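Long-range contacts in multicopper oxidase (Pseudomonas thermotolerans, PDB 6VOW), which probably oxidises phenolic, lignin-related substrates at a mononuclear copper and passes the electrons to a copper cluster that reduces dioxygen to water, as laccases do: residues K172-D177 / L200-A205; T231-L236 / N285-L290. One frame throughout, in Å; residues are numbered along the deposited sequence.

In the fold
Contact 1 (172-177 with 200-205) pairs the outermost strand 200-203 with strand 165-174 in one sheet; contact 2 (231-236 with 285-290) lies in the sheet that packs against it, so the two describe facing layers of one cupredoxin-like beta sandwich. Their centres are about 14 Å apart, and the layers meet directly: Tyr-232 OH lies 2.7 Å from Thr-173 OG1, a probable hydrogen bond, and Leu-290 CD2 packs 3.3 Å from Thr-201 CG2. Neither contact supplies a copper ligand. The side chain of Lys-172 is about 12 Å from the bound Cu-O-Cu linkage, and that of Thr-231 about 9 Å from a copper ion.

Contact 1 (K172-D177 / L200-A205); sequences KTWHVD and LTTVNA
Thr-202 and Trp-174 meet on one face of the antiparallel ladder between 172-174 and 200-203. The indole comes to the threonine with its pyrrole edge: NE1 lies 3.1 Å from Thr-202 OG1, but the N-H is bent away (123°), so the bond is weak. The same hydroxyl donates to Lys-172 O at 2.8 Å. Thr-202 N also donates to that carbonyl, from the opposite face of its plane, so two donors of one residue grip a single oxygen. The torsion that allows this places OG1 between the backbone N and the carbonyl carbon (chi1 52°). In one of its two modelled conformers, Lys-172 has CD 3.6 Å above the indole plane, toward the rim, with NZ bonded to Leu-145 O. Leu-200 O sits in the ring plane at the edge and accepts Trp-174 N at 2.7 Å, the donor standing 42° out of the carbonyl plane. On the other face of the sheet, Thr-173 OG1 and Thr-201 OG1 share a hydrogen bond of 2.7 Å. A valine in place of Thr-202 would probably leave the indole N-H without this acceptor and Lys-172 O with one donor fewer. With two donors on Lys-172 O and the Thr-173 and Thr-201 hydroxyls bonded to each other, side-chain hydroxyls add to the backbone ladder on both faces of a mostly buried strand pair.

Contact 2 (T231-L236 / N285-L290); sequences TYRLNL and NGPLRL
Asn-285 turns its amide back onto strand 232-235, where OD1 accepts the backbone N of Arg-233 at 2.9 Å. The N-H is fairly straight, although the donor stands 39° above the amide carbonyl plane. One residue on, Gly-286 N returns a bond to Arg-233 O at 3.0 Å, so both backbone polar atoms of Arg-233 are engaged. Because chi1 of Asn-285 (177°) carries CG opposite the backbone N, its ND2 reaches the ring edge of Tyr-232, 3.8 Å from CD1, the ring and amide planes 80° apart. The Arg-233 guanidinium lies with one face over Gly-286 CA. Leu-234 CD2 and Leu-290 CD1 approach to 3.3 Å, tighter than usual for carbons, where the side chains cross at about a right angle. What positions Asn-285 and Gly-286 is a type II' turn from Asn-285 to Leu-288, closed by Leu-288 N to Asn-285 O at 2.9 Å; Gly-286 takes its positive phi. On its far side, strand 232-235 pairs with 260-262, Leu-234 bonding Tyr-260 through the backbone. This is a tight beta hairpin, 280-285 and 288-296, whose first strand pairs antiparallel with 232-235 in one sheet (Leu-234 opposite Asn-285, non-hydrogen-bonded) of a cupredoxin-like beta sandwich.

Contact 1 (K172-D177 / L200-A205)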
loop_
_atom_site.group_PDB
_atom_site.type_symbol
_atom_site.label_atom_id
_atom_site.label_comp_id
_atom_site.label_asym_id
_atom_site.label_seq_id
_atom_site.Cartn_x
_atom_site.Cartn_y
_atom_site.Cartn_z
ATOM N N LYS A 172 1.580 -4.166 -10.287
ATOM C CA LYS A 172 2.670 -3.260 -10.549
ATOM C C LYS A 172 2.725 -2.910 -12.032
ATOM O O LYS A 172 2.652 -3.801 -12.928
ATOM C CB LYS A 172 4.009 -3.843 -10.061
ATOM C CG LYS A 172 5.093 -2.786 -10.020
ATOM C CD LYS A 172 6.360 -3.301 -9.424
ATOM C CE LYS A 172 7.014 -2.152 -8.677
ATOM N NZ LYS A 172 7.581 -1.135 -9.583
ATOM N N THR A 173 2.843 -1.602 -12.284
ATOM C CA THR A 173 2.915 -1.056 -13.649
ATOM C C THR A 173 4.350 -0.561 -13.837
ATOM O O THR A 173 4.739 0.503 -13.337
ATOM C CB THR A 173 1.825 0.025 -13.826
ATOM O OG1 THR A 173 0.610 -0.680 -13.833
ATOM C CG2 THR A 173 1.945 0.868 -15.168
ATOM N N TRP A 174 5.117 -1.413 -14.514
ATOM C CA TRP A 174 6.526 -1.278 -14.634
ATOM C C TRP A 174 6.890 -0.290 -15.699
ATOM O O TRP A 174 6.451 -0.419 -16.849
ATOM C CB TRP A 174 7.111 -2.597 -15.062
ATOM C CG TRP A 174 7.093 -3.658 -14.025
ATOM C CD1 TRP A 174 6.116 -4.612 -13.816
ATOM C CD2 TRP A 174 8.125 -3.936 -13.102
ATOM N NE1 TRP A 174 6.482 -5.426 -12.808
ATOM C CE2 TRP A 174 7.720 -5.039 -12.347
ATOM C CE3 TRP A 174 9.362 -3.332 -12.811
ATOM C CZ2 TRP A 174 8.511 -5.586 -11.351
ATOM C CZ3 TRP A 174 10.127 -3.865 -11.796
ATOM C CH2 TRP A 174 9.702 -4.982 -11.068
ATOM N N HIS A 175 7.795 0.604 -15.331
ATOM C CA HIS A 175 8.400 1.560 -16.228
ATOM C C HIS A 175 9.478 0.859 -17.011
ATOM O O HIS A 175 10.626 1.078 -16.797
ATOM C CB HIS A 175 9.101 2.660 -15.448
ATOM C CG HIS A 175 8.247 3.387 -14.485
ATOM N ND1 HIS A 175 7.744 2.820 -13.339
ATOM C CD2 HIS A 175 7.863 4.672 -14.457
ATOM C CE1 HIS A 175 7.016 3.710 -12.689
ATOM N NE2 HIS A 175 7.059 4.833 -13.351
ATOM N N VAL A 176 9.096 0.020 -17.951
ATOM C CA VAL A 176 10.043 -0.561 -18.864
ATOM C C VAL A 176 9.504 -0.315 -20.260
ATOM O O VAL A 176 8.289 -0.285 -20.450
ATOM C CB VAL A 176 10.290 -2.060 -18.559
ATOM C CG1 VAL A 176 10.679 -2.220 -17.115
ATOM C CG2 VAL A 176 9.108 -2.924 -18.873
ATOM N N ASP A 177 10.394 -0.084 -21.233
ATOM C CA ASP A 177 9.951 0.146 -22.620
ATOM C C ASP A 177 9.598 -1.187 -23.254
ATOM O O ASP A 177 9.503 -2.174 -22.591
ATOM C CB ASP A 177 10.981 0.958 -23.440
ATOM C CG ASP A 177 12.336 0.227 -23.619
ATOM O OD1 ASP A 177 12.444 -0.942 -23.208
ATOM O OD2 ASP A 177 13.294 0.795 -24.205
ATOM N N LEU A 200 3.996 -1.227 -18.297
ATOM C CA LEU A 200 3.663 -2.671 -18.337
ATOM C C LEU A 200 3.052 -3.162 -17.006
ATOM O O LEU A 200 3.737 -3.290 -15.929
ATOM C CB LEU A 200 4.860 -3.510 -18.766
ATOM C CG LEU A 200 4.527 -5.007 -18.899
ATOM C CD1 LEU A 200 3.355 -5.257 -19.838
ATOM C CD2 LEU A 200 5.766 -5.803 -19.339
ATOM N N THR A 201 1.759 -3.440 -17.077
ATOM C CA THR A 201 1.010 -3.813 -15.877
ATOM C C THR A 201 1.184 -5.295 -15.712
ATOM O O THR A 201 1.279 -6.036 -16.679
ATOM C CB THR A 201 -0.442 -3.401 -15.986
ATOM O OG1 THR A 201 -0.500 -1.963 -15.973
ATOM C CG2 THR A 201 -1.215 -3.867 -14.832
ATOM N N THR A 202 1.350 -5.690 -14.471
ATOM C CA THR A 202 1.572 -7.060 -14.109
ATOM C C THR A 202 0.782 -7.283 -12.809
ATOM O O THR A 202 0.515 -6.379 -12.018
ATOM C CB THR A 202 3.044 -7.357 -13.796
ATOM O OG1 THR A 202 3.504 -6.415 -12.841
ATOM C CG2 THR A 202 3.985 -7.364 -15.049
ATOM N N VAL A 203 0.404 -8.524 -12.648
ATOM C CA VAL A 203 -0.164 -9.050 -11.437
ATOM C C VAL A 203 0.773 -10.130 -11.070
ATOM O O VAL A 203 0.932 -11.084 -11.860
ATOM C CB VAL A 203 -1.555 -9.638 -11.684
ATOM C CG1 VAL A 203 -1.925 -10.630 -10.604
ATOM C CG2 VAL A 203 -2.565 -8.518 -11.679
ATOM N N ASN A 204 1.384 -9.983 -9.891
ATOM C CA ASN A 204 2.404 -10.955 -9.406
ATOM C C ASN A 204 3.505 -11.166 -10.425
ATOM O O ASN A 204 3.890 -12.288 -10.728
ATOM C CB ASN A 204 1.706 -12.297 -9.042
ATOM C CG ASN A 204 0.634 -12.131 -7.948
ATOM O OD1 ASN A 204 0.643 -11.179 -7.197
ATOM N ND2 ASN A 204 -0.284 -13.061 -7.866
ATOM N N ALA A 205 3.990 -10.064 -11.015
ATOM C CA ALA A 205 5.113 -10.099 -12.042
ATOM C C ALA A 205 4.768 -10.580 -13.453
ATOM O O ALA A 205 5.672 -10.659 -14.323
ATOM C CB ALA A 205 6.267 -10.941 -11.550
#

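Contact 2 (T231-L236 / N285-L290)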
loop_
_atom_site.group_PDB
_atom_site.type_symbol
_atom_site.label_atom_id
_atom_site.label_comp_id
_atom_site.label_asym_id
_atom_site.label_seq_id
_atom_site.Cartn_x
_atom_site.Cartn_y
_atom_site.Cartn_z
ATOM N N THR A 231 -3.272 4.358 -10.338
ATOM C CA THR A 231 -4.511 4.009 -9.683
ATOM C C THR A 231 -5.305 3.072 -10.596
ATOM O O THR A 231 -5.735 3.488 -11.620
ATOM C CB THR A 231 -5.303 5.246 -9.420
ATOM O OG1 THR A 231 -4.655 5.970 -8.371
ATOM C CG2 THR A 231 -6.676 4.892 -8.971
ATOM N N TYR A 232 -5.505 1.829 -10.185
ATOM C CA TYR A 232 -6.231 0.847 -10.951
ATOM C C TYR A 232 -7.715 0.957 -10.626
ATOM O O TYR A 232 -8.118 0.866 -9.480
ATOM C CB TYR A 232 -5.754 -0.503 -10.605
ATOM C CG TYR A 232 -4.298 -0.653 -10.830
ATOM C CD1 TYR A 232 -3.779 -0.864 -12.103
ATOM C CD2 TYR A 232 -3.412 -0.649 -9.743
ATOM C CE1 TYR A 232 -2.403 -0.977 -12.284
ATOM C CE2 TYR A 232 -2.069 -0.818 -9.921
ATOM C CZ TYR A 232 -1.573 -0.964 -11.195
ATOM O OH TYR A 232 -0.209 -1.094 -11.325
ATOM N N ARG A 233 -8.501 1.201 -11.673
ATOM C CA ARG A 233 -9.963 1.380 -11.579
ATOM C C ARG A 233 -10.524 0.013 -11.657
ATOM O O ARG A 233 -10.953 -0.462 -12.694
ATOM C CB ARG A 233 -10.478 2.277 -12.700
ATOM C CG ARG A 233 -9.873 3.662 -12.559
ATOM C CD ARG A 233 -10.574 4.734 -13.394
ATOM N NE ARG A 233 -10.767 4.373 -14.815
ATOM C CZ ARG A 233 -9.790 4.161 -15.712
ATOM N NH1 ARG A 233 -8.483 4.223 -15.375
ATOM N NH2 ARG A 233 -10.127 3.860 -16.981
ATOM N N LEU A 234 -10.405 -0.674 -10.547
ATOM C CA LEU A 234 -10.678 -2.129 -10.539
ATOM C C LEU A 234 -12.126 -2.403 -10.686
ATOM O O LEU A 234 -12.975 -1.790 -10.044
ATOM C CB LEU A 234 -10.227 -2.767 -9.203
ATOM C CG LEU A 234 -8.756 -2.840 -8.816
ATOM C CD1 LEU A 234 -8.641 -3.541 -7.464
ATOM C CD2 LEU A 234 -7.940 -3.583 -9.843
ATOM N N ASN A 235 -12.425 -3.374 -11.498
ATOM C CA ASN A 235 -13.801 -3.729 -11.765
ATOM C C ASN A 235 -13.703 -5.162 -12.150
ATOM O O ASN A 235 -12.623 -5.579 -12.600
ATOM C CB ASN A 235 -14.431 -2.793 -12.823
ATOM C CG ASN A 235 -13.738 -2.866 -14.148
ATOM O OD1 ASN A 235 -12.813 -2.097 -14.444
ATOM N ND2 ASN A 235 -14.184 -3.774 -14.967
ATOM N N LEU A 236 -14.758 -5.936 -11.865
ATOM C CA LEU A 236 -14.743 -7.415 -12.163
ATOM C C LEU A 236 -16.108 -7.812 -12.758
ATOM O O LEU A 236 -16.970 -8.337 -12.058
ATOM C CB LEU A 236 -14.430 -8.195 -10.882
ATOM C CG LEU A 236 -13.724 -9.560 -10.902
ATOM C CD1 LEU A 236 -13.870 -10.151 -9.486
ATOM C CD2 LEU A 236 -14.238 -10.508 -11.944
ATOM N N ASN A 285 -8.565 -3.210 -15.047
ATOM C CA ASN A 285 -8.347 -1.791 -14.843
ATOM C C ASN A 285 -9.076 -0.974 -15.963
ATOM O O ASN A 285 -8.606 -0.946 -17.079
ATOM C CB ASN A 285 -6.850 -1.525 -14.852
ATOM C CG ASN A 285 -6.561 -0.101 -14.718
ATOM O OD1 ASN A 285 -7.383 0.622 -14.236
ATOM N ND2 ASN A 285 -5.472 0.331 -15.251
ATOM N N GLY A 286 -10.223 -0.354 -15.644
ATOM C CA GLY A 286 -11.179 0.080 -16.648
ATOM C C GLY A 286 -11.453 -1.032 -17.647
ATOM O O GLY A 286 -11.888 -2.055 -17.261
ATOM N N PRO A 287 -11.152 -0.822 -18.946
ATOM C CA PRO A 287 -11.418 -1.842 -19.978
ATOM C C PRO A 287 -10.257 -2.824 -20.157
ATOM O O PRO A 287 -10.302 -3.755 -20.960
ATOM C CB PRO A 287 -11.584 -0.979 -21.231
ATOM C CG PRO A 287 -10.645 0.171 -21.035
ATOM C CD PRO A 287 -10.733 0.473 -19.559
ATOM N N LEU A 288 -9.191 -2.597 -19.421
ATOM C CA LEU A 288 -7.994 -3.389 -19.600
ATOM C C LEU A 288 -8.008 -4.545 -18.601
ATOM O O LEU A 288 -8.184 -4.315 -17.401
ATOM C CB LEU A 288 -6.755 -2.498 -19.357
ATOM C CG LEU A 288 -6.618 -1.296 -20.282
ATOM C CD1 LEU A 288 -5.435 -0.464 -19.823
ATOM C CD2 LEU A 288 -6.471 -1.743 -21.759
ATOM N N ARG A 289 -7.759 -5.757 -19.088
ATOM C CA ARG A 289 -7.615 -6.921 -18.212
ATOM C C ARG A 289 -6.285 -6.845 -17.504
ATOM O O ARG A 289 -5.239 -6.719 -18.127
ATOM C CB ARG A 289 -7.614 -8.238 -18.965
ATOM C CG ARG A 289 -8.805 -8.533 -19.798
ATOM C CD ARG A 289 -8.263 -9.260 -21.057
ATOM N NE ARG A 289 -8.543 -10.692 -21.095
ATOM C CZ ARG A 289 -8.014 -11.537 -21.957
ATOM N NH1 ARG A 289 -7.098 -11.144 -22.820
ATOM N NH2 ARG A 289 -8.349 -12.827 -21.913
ATOM N N LEU A 290 -6.372 -6.968 -16.194
ATOM C CA LEU A 290 -5.233 -7.115 -15.291
ATOM C C LEU A 290 -4.932 -8.605 -15.110
ATOM O O LEU A 290 -3.796 -9.044 -15.050
ATOM C CB LEU A 290 -5.652 -6.542 -13.964
ATOM C CG LEU A 290 -5.799 -5.023 -13.917
ATOM C CD1 LEU A 290 -6.374 -4.528 -12.566
ATOM C CD2 LEU A 290 -4.435 -4.469 -14.250
#